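Protein tyrosine phosphatase PRL-1 (Leishmania major, PDB 3S4O) removes phosphate from phosphotyrosine in proteins and may act as a virulence factor that supports survival of the parasite inside host macrophages. Local coordinates at residues A[24-29]-A[46-51]; A[34-39]-A[62-67]; A[72-77]-A[91-96]; A[84-89]-A[124-129]. All coordinates share one frame; numbering follows the deposited sequence.

Interaction 1 of 4, residues A[24-29]-A[46-51]; sequences HFLILD and RGVRHL
Leu26 and Leu28 of strand 21-28 meet Arg46, Val48 and Leu51 across the central sheet of the phosphatase domain, where helix 36-44 makes a beta-alpha-beta crossover between two parallel strands. Strands 21-28 and 48-53 are not direct neighbours: strand 111-115 runs between them, and the CA atoms of Leu26 and Val48 stay 8.6 Å apart. The side chains therefore bridge over the middle strand, on the face that the helix covers. Leu26 CD1 does most of the work. It lies 3.9 Å from Val48 CG2 and equally far from Arg46 CD, whose extended chain crosses the leucine at about a right angle. Arg46 packs here through CD, and its NH1 forms a salt bridge with Glu42 of helix 36-44. Further along, Leu28 CD1 touches Leu51 CD1 at 3.8 Å. In Leu51 a chi1 of -173° turns CG away from the backbone N, which carries the methyl inward although the CB itself does not aim at the other strand. Between Arg46 and Val48, Gly47 has positive phi and closes a Schellman motif at the end of the helix. No hydrogen bond joins the two segments; what passes directly between them is dispersion contact over the middle strand, with Thr111 touching both Leu26 and Val48, while the backbone of Leu26 bonds to Ile112 and Val114.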
loop_
_atom_site.group_PDB
_atom_site.type_symbol
_atom_site.label_atom_id
_atom_site.label_comp_id
_atom_site.label_asym_id
_atom_site.label_seq_id
_atom_site.Cartn_x
_atom_site.Cartn_y
_atom_site.Cartn_z
ATOM N N HIS A 24 6.871 -2.975 -4.594
ATOM C CA HIS A 24 7.059 -3.534 -3.264
ATOM C C HIS A 24 6.083 -2.801 -2.350
ATOM O O HIS A 24 6.180 -1.591 -2.199
ATOM C CB HIS A 24 8.480 -3.308 -2.729
ATOM C CG HIS A 24 9.566 -4.009 -3.491
ATOM N ND1 HIS A 24 9.756 -5.375 -3.452
ATOM C CD2 HIS A 24 10.575 -3.516 -4.251
ATOM C CE1 HIS A 24 10.822 -5.693 -4.174
ATOM N NE2 HIS A 24 11.334 -4.583 -4.673
ATOM N N PHE A 25 5.150 -3.524 -1.737
ATOM C CA PHE A 25 4.255 -2.907 -0.753
ATOM C C PHE A 25 4.670 -3.194 0.677
ATOM O O PHE A 25 4.968 -4.336 1.040
ATOM C CB PHE A 25 2.809 -3.336 -0.967
ATOM C CG PHE A 25 2.249 -2.874 -2.275
ATOM C CD1 PHE A 25 2.042 -1.525 -2.506
ATOM C CD2 PHE A 25 1.962 -3.784 -3.283
ATOM C CE1 PHE A 25 1.548 -1.079 -3.712
ATOM C CE2 PHE A 25 1.460 -3.349 -4.496
ATOM C CZ PHE A 25 1.258 -1.993 -4.717
ATOM N N LEU A 26 4.701 -2.130 1.473
ATOM C CA LEU A 26 4.957 -2.220 2.894
ATOM C C LEU A 26 3.700 -1.859 3.648
ATOM O O LEU A 26 3.246 -0.720 3.564
ATOM C CB LEU A 26 6.049 -1.245 3.309
ATOM C CG LEU A 26 7.494 -1.701 3.324
ATOM C CD1 LEU A 26 8.350 -0.494 3.727
ATOM C CD2 LEU A 26 7.703 -2.867 4.310
ATOM N N ILE A 27 3.128 -2.822 4.361
ATOM C CA ILE A 27 2.068 -2.550 5.313
ATOM C C ILE A 27 2.723 -2.188 6.651
ATOM O O ILE A 27 3.446 -2.981 7.239
ATOM C CB ILE A 27 1.113 -3.741 5.528
ATOM C CG1 ILE A 27 0.462 -4.183 4.205
ATOM C CG2 ILE A 27 -0.008 -3.326 6.514
ATOM C CD1 ILE A 27 -0.233 -5.519 4.282
ATOM N N LEU A 28 2.463 -0.972 7.112
ATOM C CA LEU A 28 3.159 -0.405 8.267
ATOM C C LEU A 28 2.206 -0.005 9.364
ATOM O O LEU A 28 1.036 0.247 9.112
ATOM C CB LEU A 28 3.950 0.856 7.874
ATOM C CG LEU A 28 4.997 0.782 6.756
ATOM C CD1 LEU A 28 5.065 2.132 5.985
ATOM C CD2 LEU A 28 6.367 0.432 7.327
ATOM N N ASP A 29 2.737 0.089 10.576
ATOM C CA ASP A 29 2.069 0.803 11.655
ATOM C C ASP A 29 2.206 2.311 11.457
ATOM O O ASP A 29 3.140 2.791 10.813
ATOM C CB ASP A 29 2.652 0.424 13.020
ATOM C CG ASP A 29 2.106 -0.892 13.542
ATOM O OD1 ASP A 29 1.143 -1.423 12.935
ATOM O OD2 ASP A 29 2.627 -1.391 14.566
ATOM N N ARG A 46 14.404 1.859 3.614
ATOM C CA ARG A 46 13.718 0.812 2.840
ATOM C C ARG A 46 13.282 1.341 1.472
ATOM O O ARG A 46 12.459 0.727 0.786
ATOM C CB ARG A 46 12.516 0.285 3.622
ATOM C CG ARG A 46 12.913 -0.628 4.740
ATOM C CD ARG A 46 11.758 -0.867 5.675
ATOM N NE ARG A 46 12.155 -1.679 6.820
ATOM C CZ ARG A 46 12.923 -1.249 7.819
ATOM N NH1 ARG A 46 13.376 0.006 7.848
ATOM N NH2 ARG A 46 13.241 -2.084 8.802
ATOM N N GLY A 47 13.822 2.498 1.099
ATOM C CA GLY A 47 13.605 3.067 -0.208
ATOM C C GLY A 47 12.201 3.532 -0.514
ATOM O O GLY A 47 11.832 3.641 -1.683
ATOM N N VAL A 48 11.428 3.860 0.520
ATOM C CA VAL A 48 10.038 4.232 0.311
ATOM C C VAL A 48 9.904 5.503 -0.517
ATOM O O VAL A 48 10.478 6.535 -0.201
ATOM C CB VAL A 48 9.250 4.380 1.632
ATOM C CG1 VAL A 48 7.859 4.939 1.340
ATOM C CG2 VAL A 48 9.158 3.013 2.341
ATOM N N ARG A 49 9.098 5.406 -1.564
ATOM C CA ARG A 49 8.857 6.499 -2.497
ATOM C C ARG A 49 7.560 7.231 -2.127
ATOM O O ARG A 49 7.481 8.460 -2.166
ATOM C CB ARG A 49 8.785 5.917 -3.929
ATOM C CG ARG A 49 8.532 6.923 -5.054
ATOM C CD ARG A 49 9.724 7.848 -5.311
ATOM N NE ARG A 49 9.745 8.994 -4.402
ATOM C CZ ARG A 49 9.007 10.100 -4.540
ATOM N NH1 ARG A 49 8.182 10.261 -5.574
ATOM N NH2 ARG A 49 9.109 11.072 -3.636
ATOM N N HIS A 50 6.548 6.444 -1.789
ATOM C CA HIS A 50 5.197 6.939 -1.518
ATOM C C HIS A 50 4.705 6.392 -0.176
ATOM O O HIS A 50 4.877 5.218 0.116
ATOM C CB HIS A 50 4.232 6.479 -2.617
ATOM C CG HIS A 50 4.483 7.112 -3.948
ATOM N ND1 HIS A 50 4.180 8.433 -4.211
ATOM C CD2 HIS A 50 5.010 6.610 -5.092
ATOM C CE1 HIS A 50 4.526 8.725 -5.454
ATOM N NE2 HIS A 50 5.029 7.634 -6.012
ATOM N N LEU A 51 4.114 7.261 0.625
ATOM C CA LEU A 51 3.482 6.864 1.877
ATOM C C LEU A 51 2.021 7.242 1.825
ATOM O O LEU A 51 1.685 8.410 1.633
ATOM C CB LEU A 51 4.145 7.516 3.086
ATOM C CG LEU A 51 3.676 7.031 4.473
ATOM C CD1 LEU A 51 3.877 5.548 4.701
ATOM C CD2 LEU A 51 4.376 7.828 5.572
#

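Interaction 2 of 4, residues A[34-39]-A[62-67]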
loop_
_atom_site.group_PDB
_atom_site.type_symbol
_atom_site.label_atom_id
_atom_site.label_comp_id
_atom_site.label_asym_id
_atom_site.label_seq_id
_atom_site.Cartn_x
_atom_site.Cartn_y
_atom_site.Cartn_z
ATOM N N SER A 34 6.478 11.453 18.511
ATOM C CA SER A 34 7.796 11.473 19.159
ATOM C C SER A 34 8.832 10.580 18.469
ATOM O O SER A 34 10.035 10.828 18.574
ATOM C CB SER A 34 7.680 11.064 20.628
ATOM O OG SER A 34 7.163 9.754 20.742
ATOM N N ASN A 35 8.369 9.544 17.782
ATOM C CA ASN A 35 9.269 8.624 17.078
ATOM C C ASN A 35 9.343 8.917 15.568
ATOM O O ASN A 35 9.958 8.160 14.815
ATOM C CB ASN A 35 8.836 7.161 17.330
ATOM C CG ASN A 35 9.843 6.119 16.802
ATOM O OD1 ASN A 35 9.609 5.468 15.768
ATOM N ND2 ASN A 35 10.952 5.941 17.529
ATOM N N LEU A 36 8.724 10.017 15.140
ATOM C CA LEU A 36 8.571 10.319 13.711
ATOM C C LEU A 36 9.893 10.426 12.921
ATOM O O LEU A 36 9.962 9.951 11.797
ATOM C CB LEU A 36 7.708 11.570 13.488
ATOM C CG LEU A 36 7.265 11.803 12.035
ATOM C CD1 LEU A 36 6.504 10.621 11.467
ATOM C CD2 LEU A 36 6.411 13.071 11.956
ATOM N N PRO A 37 10.926 11.040 13.489
ATOM C CA PRO A 37 12.217 11.112 12.794
ATOM C C PRO A 37 12.852 9.739 12.564
ATOM O O PRO A 37 13.369 9.472 11.477
ATOM C CB PRO A 37 13.080 11.933 13.748
ATOM C CG PRO A 37 12.120 12.771 14.487
ATOM C CD PRO A 37 10.911 11.914 14.675
ATOM N N THR A 38 12.816 8.890 13.589
ATOM C CA THR A 38 13.301 7.506 13.469
ATOM C C THR A 38 12.520 6.753 12.398
ATOM O O THR A 38 13.079 6.008 11.593
ATOM C CB THR A 38 13.155 6.726 14.787
ATOM O OG1 THR A 38 13.857 7.418 15.824
ATOM C CG2 THR A 38 13.723 5.312 14.648
ATOM N N TYR A 39 11.213 6.967 12.413
ATOM C CA TYR A 39 10.288 6.327 11.492
ATOM C C TYR A 39 10.580 6.732 10.044
ATOM O O TYR A 39 10.647 5.896 9.149
ATOM C CB TYR A 39 8.871 6.732 11.889
ATOM C CG TYR A 39 7.752 6.039 11.146
ATOM C CD1 TYR A 39 7.281 6.545 9.947
ATOM C CD2 TYR A 39 7.125 4.916 11.678
ATOM C CE1 TYR A 39 6.238 5.951 9.275
ATOM C CE2 TYR A 39 6.076 4.306 11.016
ATOM C CZ TYR A 39 5.639 4.829 9.809
ATOM O OH TYR A 39 4.609 4.245 9.113
ATOM N N THR A 62 3.920 17.020 6.704
ATOM C CA THR A 62 4.900 17.924 6.086
ATOM C C THR A 62 6.343 17.546 6.439
ATOM O O THR A 62 7.254 17.754 5.639
ATOM C CB THR A 62 4.656 19.392 6.484
ATOM O OG1 THR A 62 4.607 19.504 7.914
ATOM C CG2 THR A 62 3.342 19.898 5.876
ATOM N N LEU A 63 6.536 16.980 7.630
ATOM C CA LEU A 63 7.871 16.503 8.038
ATOM C C LEU A 63 8.352 15.335 7.206
ATOM O O LEU A 63 9.544 15.087 7.140
ATOM C CB LEU A 63 7.921 16.063 9.502
ATOM C CG LEU A 63 9.303 15.579 10.026
ATOM C CD1 LEU A 63 10.510 16.411 9.517
ATOM C CD2 LEU A 63 9.334 15.515 11.553
ATOM N N VAL A 64 7.419 14.583 6.635
ATOM C CA VAL A 64 7.750 13.420 5.818
ATOM C C VAL A 64 7.995 13.864 4.386
ATOM O O VAL A 64 8.910 13.377 3.723
ATOM C CB VAL A 64 6.626 12.345 5.859
ATOM C CG1 VAL A 64 6.974 11.162 4.950
ATOM C CG2 VAL A 64 6.381 11.855 7.276
ATOM N N LYS A 65 7.173 14.797 3.919
ATOM C CA LYS A 65 7.286 15.344 2.567
ATOM C C LYS A 65 8.638 15.994 2.342
ATOM O O LYS A 65 9.182 15.952 1.241
ATOM C CB LYS A 65 6.185 16.371 2.298
ATOM C CG LYS A 65 4.815 15.764 1.986
ATOM C CD LYS A 65 3.852 16.860 1.471
ATOM C CE LYS A 65 2.688 17.175 2.392
ATOM N NZ LYS A 65 2.427 16.227 3.512
ATOM N N SER A 66 9.182 16.584 3.398
ATOM C CA SER A 66 10.401 17.368 3.290
ATOM C C SER A 66 11.631 16.471 3.225
ATOM O O SER A 66 12.737 16.945 3.020
ATOM C CB SER A 66 10.508 18.355 4.460
ATOM O OG SER A 66 10.940 17.710 5.642
ATOM N N ARG A 67 11.430 15.173 3.396
ATOM C CA ARG A 67 12.542 14.222 3.365
ATOM C C ARG A 67 12.444 13.279 2.185
ATOM O O ARG A 67 12.919 12.151 2.239
ATOM C CB ARG A 67 12.609 13.474 4.681
ATOM C CG ARG A 67 12.890 14.450 5.802
ATOM C CD ARG A 67 13.167 13.824 7.121
ATOM N NE ARG A 67 13.449 14.836 8.141
ATOM C CZ ARG A 67 14.612 15.474 8.288
ATOM N NH1 ARG A 67 14.753 16.381 9.250
ATOM N NH2 ARG A 67 15.642 15.219 7.486
#
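The side chains of Leu36 and Leu63 run antiparallel and overlap side by side, each reaching out from its own short helix. Both first torsions are near 180°, with chi1 at -168° in Leu36 and -179° in Leu63, and this extends each chain toward the other helix. Their CD2 methyls meet at 3.8 Å, and Leu36 CD2 also rests 4.2 Å from Leu63 CB, lying alongside the base of that side chain as well as its branch. The other branch of Leu36 turns to Val64, where CD1 approaches CG2 at a looser 4.4 Å. One leucine thus straddles two successive residues of helix 62-65. Leu36 and Val64 are buried, whereas Leu63 is partly exposed, so one end of the contact lies deeper than the other. Arg67 N bonds back to Val64 O, and Ser66 OG makes a weak bond to Leu63 O. The patch is plain packing, away from the catalytic site. Ile40, one turn after Leu36 on helix 36-44, continues it against Leu63 and Val64; Pro31 lies against Leu36, and Val64 reaches on to Val71 of strand 70-73, the strand that helix 62-65 leads into at one edge of the sheet.

Interaction 3 of 4, residues A[72-77]-A[91-96]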
loop_
_atom_site.group_PDB
_atom_site.type_symbol
_atom_site.label_atom_id
_atom_site.label_comp_id
_atom_site.label_asym_id
_atom_site.label_seq_id
_atom_site.Cartn_x
_atom_site.Cartn_y
_atom_site.Cartn_z
ATOM N N HIS A 72 0.434 10.787 0.937
ATOM C CA HIS A 72 -0.908 10.817 0.385
ATOM C C HIS A 72 -1.898 10.529 1.518
ATOM O O HIS A 72 -1.852 9.472 2.128
ATOM C CB HIS A 72 -1.055 9.764 -0.721
ATOM C CG HIS A 72 -0.021 9.848 -1.806
ATOM N ND1 HIS A 72 -0.220 10.545 -2.978
ATOM C CD2 HIS A 72 1.212 9.292 -1.911
ATOM C CE1 HIS A 72 0.856 10.441 -3.742
ATOM N NE2 HIS A 72 1.742 9.685 -3.117
ATOM N N SER A 73 -2.786 11.476 1.788
ATOM C CA SER A 73 -3.735 11.366 2.908
ATOM C C SER A 73 -5.126 11.089 2.371
ATOM O O SER A 73 -5.860 12.012 2.030
ATOM C CB SER A 73 -3.733 12.647 3.759
ATOM O OG SER A 73 -2.435 12.932 4.271
ATOM N N TRP A 74 -5.471 9.809 2.285
ATOM C CA TRP A 74 -6.745 9.363 1.719
ATOM C C TRP A 74 -7.575 8.580 2.735
ATOM O O TRP A 74 -7.692 7.375 2.632
ATOM C CB TRP A 74 -6.503 8.468 0.500
ATOM C CG TRP A 74 -5.647 9.072 -0.561
ATOM C CD1 TRP A 74 -5.479 10.387 -0.829
ATOM C CD2 TRP A 74 -4.850 8.361 -1.502
ATOM N NE1 TRP A 74 -4.612 10.544 -1.873
ATOM C CE2 TRP A 74 -4.217 9.312 -2.310
ATOM C CE3 TRP A 74 -4.609 7.005 -1.735
ATOM C CZ2 TRP A 74 -3.362 8.961 -3.348
ATOM C CZ3 TRP A 74 -3.755 6.655 -2.747
ATOM C CH2 TRP A 74 -3.130 7.631 -3.544
ATOM N N PRO A 75 -8.143 9.247 3.722
ATOM C CA PRO A 75 -8.890 8.518 4.750
ATOM C C PRO A 75 -10.157 7.846 4.234
ATOM O O PRO A 75 -10.878 8.416 3.415
ATOM C CB PRO A 75 -9.263 9.613 5.755
ATOM C CG PRO A 75 -9.390 10.841 4.934
ATOM C CD PRO A 75 -8.347 10.703 3.836
ATOM N N PHE A 76 -10.411 6.638 4.719
ATOM C CA PHE A 76 -11.748 6.043 4.643
ATOM C C PHE A 76 -12.084 5.316 5.956
ATOM O O PHE A 76 -11.212 5.115 6.807
ATOM C CB PHE A 76 -11.955 5.168 3.378
ATOM C CG PHE A 76 -10.981 4.010 3.217
ATOM C CD1 PHE A 76 -9.677 4.203 2.770
ATOM C CD2 PHE A 76 -11.414 2.715 3.439
ATOM C CE1 PHE A 76 -8.819 3.111 2.595
ATOM C CE2 PHE A 76 -10.576 1.640 3.261
ATOM C CZ PHE A 76 -9.275 1.826 2.844
ATOM N N ASP A 77 -13.358 4.964 6.130
ATOM C CA ASP A 77 -13.885 4.523 7.433
ATOM C C ASP A 77 -13.368 3.154 7.862
ATOM O O ASP A 77 -13.207 2.257 7.035
ATOM C CB ASP A 77 -15.410 4.444 7.422
ATOM C CG ASP A 77 -16.079 5.721 6.941
ATOM O OD1 ASP A 77 -15.451 6.807 7.010
ATOM O OD2 ASP A 77 -17.258 5.623 6.504
ATOM N N LEU A 91 -5.283 3.675 -7.875
ATOM C CA LEU A 91 -4.969 3.158 -9.199
ATOM C C LEU A 91 -4.226 4.205 -10.035
ATOM O O LEU A 91 -3.324 3.862 -10.810
ATOM C CB LEU A 91 -6.233 2.699 -9.943
ATOM C CG LEU A 91 -7.075 1.556 -9.365
ATOM C CD1 LEU A 91 -8.412 1.451 -10.152
ATOM C CD2 LEU A 91 -6.341 0.243 -9.388
ATOM N N LYS A 92 -4.592 5.475 -9.870
ATOM C CA LYS A 92 -3.921 6.558 -10.605
ATOM C C LYS A 92 -2.433 6.608 -10.242
ATOM O O LYS A 92 -1.574 6.702 -11.118
ATOM C CB LYS A 92 -4.562 7.927 -10.328
ATOM C CG LYS A 92 -3.844 9.106 -11.024
ATOM C CD LYS A 92 -4.041 9.086 -12.536
ATOM C CE LYS A 92 -3.444 10.302 -13.216
ATOM N NZ LYS A 92 -4.098 10.606 -14.528
ATOM N N LEU A 93 -2.158 6.547 -8.941
ATOM C CA LEU A 93 -0.790 6.529 -8.417
ATOM C C LEU A 93 0.000 5.317 -8.937
ATOM O O LEU A 93 1.144 5.433 -9.340
ATOM C CB LEU A 93 -0.811 6.506 -6.881
ATOM C CG LEU A 93 0.507 6.268 -6.133
ATOM C CD1 LEU A 93 1.489 7.420 -6.331
ATOM C CD2 LEU A 93 0.253 6.046 -4.660
ATOM N N LEU A 94 -0.627 4.151 -8.916
ATOM C CA LEU A 94 0.044 2.922 -9.335
ATOM C C LEU A 94 0.269 2.868 -10.846
ATOM O O LEU A 94 1.310 2.409 -11.303
ATOM C CB LEU A 94 -0.747 1.692 -8.844
ATOM C CG LEU A 94 -0.810 1.547 -7.308
ATOM C CD1 LEU A 94 -1.431 0.213 -6.877
ATOM C CD2 LEU A 94 0.548 1.723 -6.648
ATOM N N ASP A 95 -0.706 3.343 -11.615
ATOM C CA ASP A 95 -0.571 3.491 -13.061
ATOM C C ASP A 95 0.620 4.399 -13.383
ATOM O O ASP A 95 1.378 4.134 -14.305
ATOM C CB ASP A 95 -1.831 4.109 -13.694
ATOM C CG ASP A 95 -3.023 3.139 -13.747
ATOM O OD1 ASP A 95 -2.857 1.934 -13.427
ATOM O OD2 ASP A 95 -4.147 3.598 -14.083
ATOM N N THR A 96 0.766 5.477 -12.620
ATOM C CA THR A 96 1.797 6.479 -12.894
ATOM C C THR A 96 3.164 5.910 -12.584
ATOM O O THR A 96 4.118 6.110 -13.331
ATOM C CB THR A 96 1.564 7.763 -12.056
ATOM O OG1 THR A 96 0.275 8.315 -12.375
ATOM C CG2 THR A 96 2.644 8.799 -12.323
#
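Just before Leu93, the residue that meets His72 and Trp74, the carbonyl oxygen Lys92 O is gripped twice by Thr96: by its backbone N at 3.0 Å and by its OG1 at 2.8 Å. The two donors come from opposite faces of the carbonyl plane; the hydroxyl is tilted 32° out of that plane, as the threonine side chain folds back onto its own helix. In Leu93 a chi1 of 171° swings CG trans to N, and the side chain forks between two aromatic groups at the end of strand 70-73. Its CD1 lies 3.9 Å from NE2 of His72, close to CE1 of the same ring, while CD2 stands over one face of the imidazole, offset toward the rim. CD2 also comes within 3.9 Å of Trp74 CH2, approaching the indole obliquely. His72 and Trp74 in turn support each other: His72 CB lies 3.5 Å above the indole plane, again near the rim. Helix 84-103 is thereby packed against the edge strand and the start of the segment that leads to Asp78, the inferred proton donor. The contact itself is van der Waals, with methyls set against the tryptophan and the imidazole. His72 NE2 finds its hydrogen bond at His50, whose other ring nitrogen bonds to Glu97; that carboxylate may well polarise the histidine pair.

Interaction 4 of 4, residues A[84-89]-A[124-129]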
loop_
_atom_site.group_PDB
_atom_site.type_symbol
_atom_site.label_atom_id
_atom_site.label_comp_id
_atom_site.label_asym_id
_atom_site.label_seq_id
_atom_site.Cartn_x
_atom_site.Cartn_y
_atom_site.Cartn_z
ATOM N N ARG A 84 -14.880 4.883 -3.696
ATOM C CA ARG A 84 -14.526 5.015 -5.107
ATOM C C ARG A 84 -13.438 6.071 -5.344
ATOM O O ARG A 84 -12.563 5.879 -6.181
ATOM C CB ARG A 84 -15.777 5.348 -5.937
ATOM C CG ARG A 84 -15.637 5.219 -7.461
ATOM C CD ARG A 84 -14.988 3.907 -7.923
ATOM N NE ARG A 84 -15.927 2.788 -8.018
ATOM C CZ ARG A 84 -15.692 1.657 -8.690
ATOM N NH1 ARG A 84 -14.542 1.471 -9.341
ATOM N NH2 ARG A 84 -16.617 0.699 -8.710
ATOM N N ALA A 85 -13.488 7.175 -4.602
ATOM C CA ALA A 85 -12.454 8.235 -4.696
ATOM C C ALA A 85 -11.052 7.724 -4.303
ATOM O O ALA A 85 -10.072 7.963 -5.001
ATOM C CB ALA A 85 -12.849 9.444 -3.842
ATOM N N VAL A 86 -10.965 6.998 -3.195
ATOM C CA VAL A 86 -9.674 6.439 -2.745
ATOM C C VAL A 86 -9.136 5.433 -3.748
ATOM O O VAL A 86 -7.940 5.418 -4.047
ATOM C CB VAL A 86 -9.773 5.733 -1.381
ATOM C CG1 VAL A 86 -8.482 4.960 -1.067
ATOM C CG2 VAL A 86 -10.086 6.749 -0.296
ATOM N N LEU A 87 -10.033 4.590 -4.247
ATOM C CA LEU A 87 -9.665 3.536 -5.181
ATOM C C LEU A 87 -9.099 4.122 -6.465
ATOM O O LEU A 87 -8.062 3.671 -6.959
ATOM C CB LEU A 87 -10.899 2.692 -5.520
ATOM C CG LEU A 87 -10.722 1.675 -6.651
ATOM C CD1 LEU A 87 -9.717 0.632 -6.234
ATOM C CD2 LEU A 87 -12.045 1.030 -7.050
ATOM N N ASP A 88 -9.803 5.105 -7.011
ATOM C CA ASP A 88 -9.364 5.769 -8.242
ATOM C C ASP A 88 -8.029 6.486 -8.041
ATOM O O ASP A 88 -7.187 6.475 -8.926
ATOM C CB ASP A 88 -10.440 6.723 -8.769
ATOM C CG ASP A 88 -11.639 5.977 -9.369
ATOM O OD1 ASP A 88 -11.500 4.769 -9.699
ATOM O OD2 ASP A 88 -12.727 6.590 -9.508
ATOM N N SER A 89 -7.839 7.082 -6.867
ATOM C CA SER A 89 -6.585 7.784 -6.561
ATOM C C SER A 89 -5.421 6.799 -6.451
ATOM O O SER A 89 -4.312 7.098 -6.852
ATOM C CB SER A 89 -6.719 8.586 -5.262
ATOM O OG SER A 89 -7.407 9.819 -5.471
ATOM N N PRO A 124 -4.291 -3.227 4.402
ATOM C CA PRO A 124 -4.179 -4.452 3.616
ATOM C C PRO A 124 -5.120 -4.544 2.432
ATOM O O PRO A 124 -4.779 -5.191 1.437
ATOM C CB PRO A 124 -4.548 -5.560 4.611
ATOM C CG PRO A 124 -4.275 -5.020 5.907
ATOM C CD PRO A 124 -4.478 -3.533 5.830
ATOM N N ILE A 125 -6.309 -3.953 2.520
ATOM C CA ILE A 125 -7.235 -4.130 1.417
ATOM C C ILE A 125 -6.803 -3.348 0.188
ATOM O O ILE A 125 -7.069 -3.785 -0.913
ATOM C CB ILE A 125 -8.715 -3.908 1.777
ATOM C CG1 ILE A 125 -9.543 -4.869 0.898
ATOM C CG2 ILE A 125 -9.123 -2.448 1.618
ATOM C CD1 ILE A 125 -10.997 -4.716 1.000
ATOM N N LEU A 126 -6.095 -2.234 0.366
ATOM C CA LEU A 126 -5.505 -1.502 -0.770
ATOM C C LEU A 126 -4.439 -2.337 -1.444
ATOM O O LEU A 126 -4.314 -2.352 -2.673
ATOM C CB LEU A 126 -4.872 -0.182 -0.322
ATOM C CG LEU A 126 -5.806 1.036 -0.239
ATOM C CD1 LEU A 126 -4.959 2.295 -0.331
ATOM C CD2 LEU A 126 -6.903 1.054 -1.316
ATOM N N VAL A 127 -3.645 -3.017 -0.631
ATOM C CA VAL A 127 -2.579 -3.867 -1.155
ATOM C C VAL A 127 -3.188 -5.046 -1.895
ATOM O O VAL A 127 -2.772 -5.371 -3.005
ATOM C CB VAL A 127 -1.638 -4.333 -0.044
ATOM C CG1 VAL A 127 -0.691 -5.400 -0.550
ATOM C CG2 VAL A 127 -0.876 -3.140 0.496
ATOM N N ALA A 128 -4.204 -5.652 -1.292
ATOM C CA ALA A 128 -4.918 -6.767 -1.901
ATOM C C ALA A 128 -5.413 -6.362 -3.282
ATOM O O ALA A 128 -5.269 -7.092 -4.253
ATOM C CB ALA A 128 -6.080 -7.188 -1.023
ATOM N N LEU A 129 -5.990 -5.176 -3.361
ATOM C CA LEU A 129 -6.532 -4.678 -4.609
ATOM C C LEU A 129 -5.461 -4.501 -5.676
ATOM O O LEU A 129 -5.721 -4.764 -6.849
ATOM C CB LEU A 129 -7.202 -3.336 -4.386
ATOM C CG LEU A 129 -7.687 -2.683 -5.691
ATOM C CD1 LEU A 129 -9.061 -3.190 -6.084
ATOM C CD2 LEU A 129 -7.649 -1.188 -5.587
#
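With CG anti to the backbone N in both residues (chi1 171° in Leu87, 175° in Leu129), these leucines extend away from helices 84-103 and 122-133 and cross at about a right angle. Leu87 does not aim its CB at the other helix; it is the outer end of the side chain that swings in toward Leu129. The exact fit is doubtful, because Leu87 CD1 and Leu129 CD2 are modelled too close together for two carbons. The two side chains do cover each other, but how their methyls fit is not settled. A turn away along helix 122-133, Leu126 faces Val86 more comfortably, with Val86 CG1 4.2 Å from Leu126 CD2. The backbones draw nearest here, the CA atoms of Leu87 and Leu126 being 7.9 Å apart. All four side chains are buried, and no hydrogen bond links the two segments. A polar tie between the two helices runs from Trp90 NE1, further along helix 84-103, to Leu126 O. Tyr165 and Pro82 also border the contact: Tyr165 touches both Leu87 and Leu129, and Pro82 packs on Leu126. Helix 122-133 begins at Arg122, the end of the phosphate-binding loop. It is held against helix 84-103 here, against Trp161 of helix 156-164 through Leu129, and against Phe25 and Ile27 of strand 21-28 through Val127.

How the interactions relate
Interactions 3 and 4 are the nearest pair, with centres 7 Å apart: both use helix 84-103, and Val86 packs on Phe76 and on the backbone at Trp74 and Pro75. Interaction 1 joins interaction 3 through neighbouring strands, with Leu51 O bonded to His72 N at 2.8 Å, and meets interaction 4 where Phe25 and Ile27 touch Val127. Interaction 2 is on the far side of the chain's centre from interaction 4, centres 24 Å apart, but is tied to interaction 1 by Tyr39 OH, 2.7 Å from Asp29 O. The side chains of Leu28, Leu126 and Trp74 come within about 9 to 10 Å of that of Cys116, the predicted nucleophile, beside the bound thiosulfate.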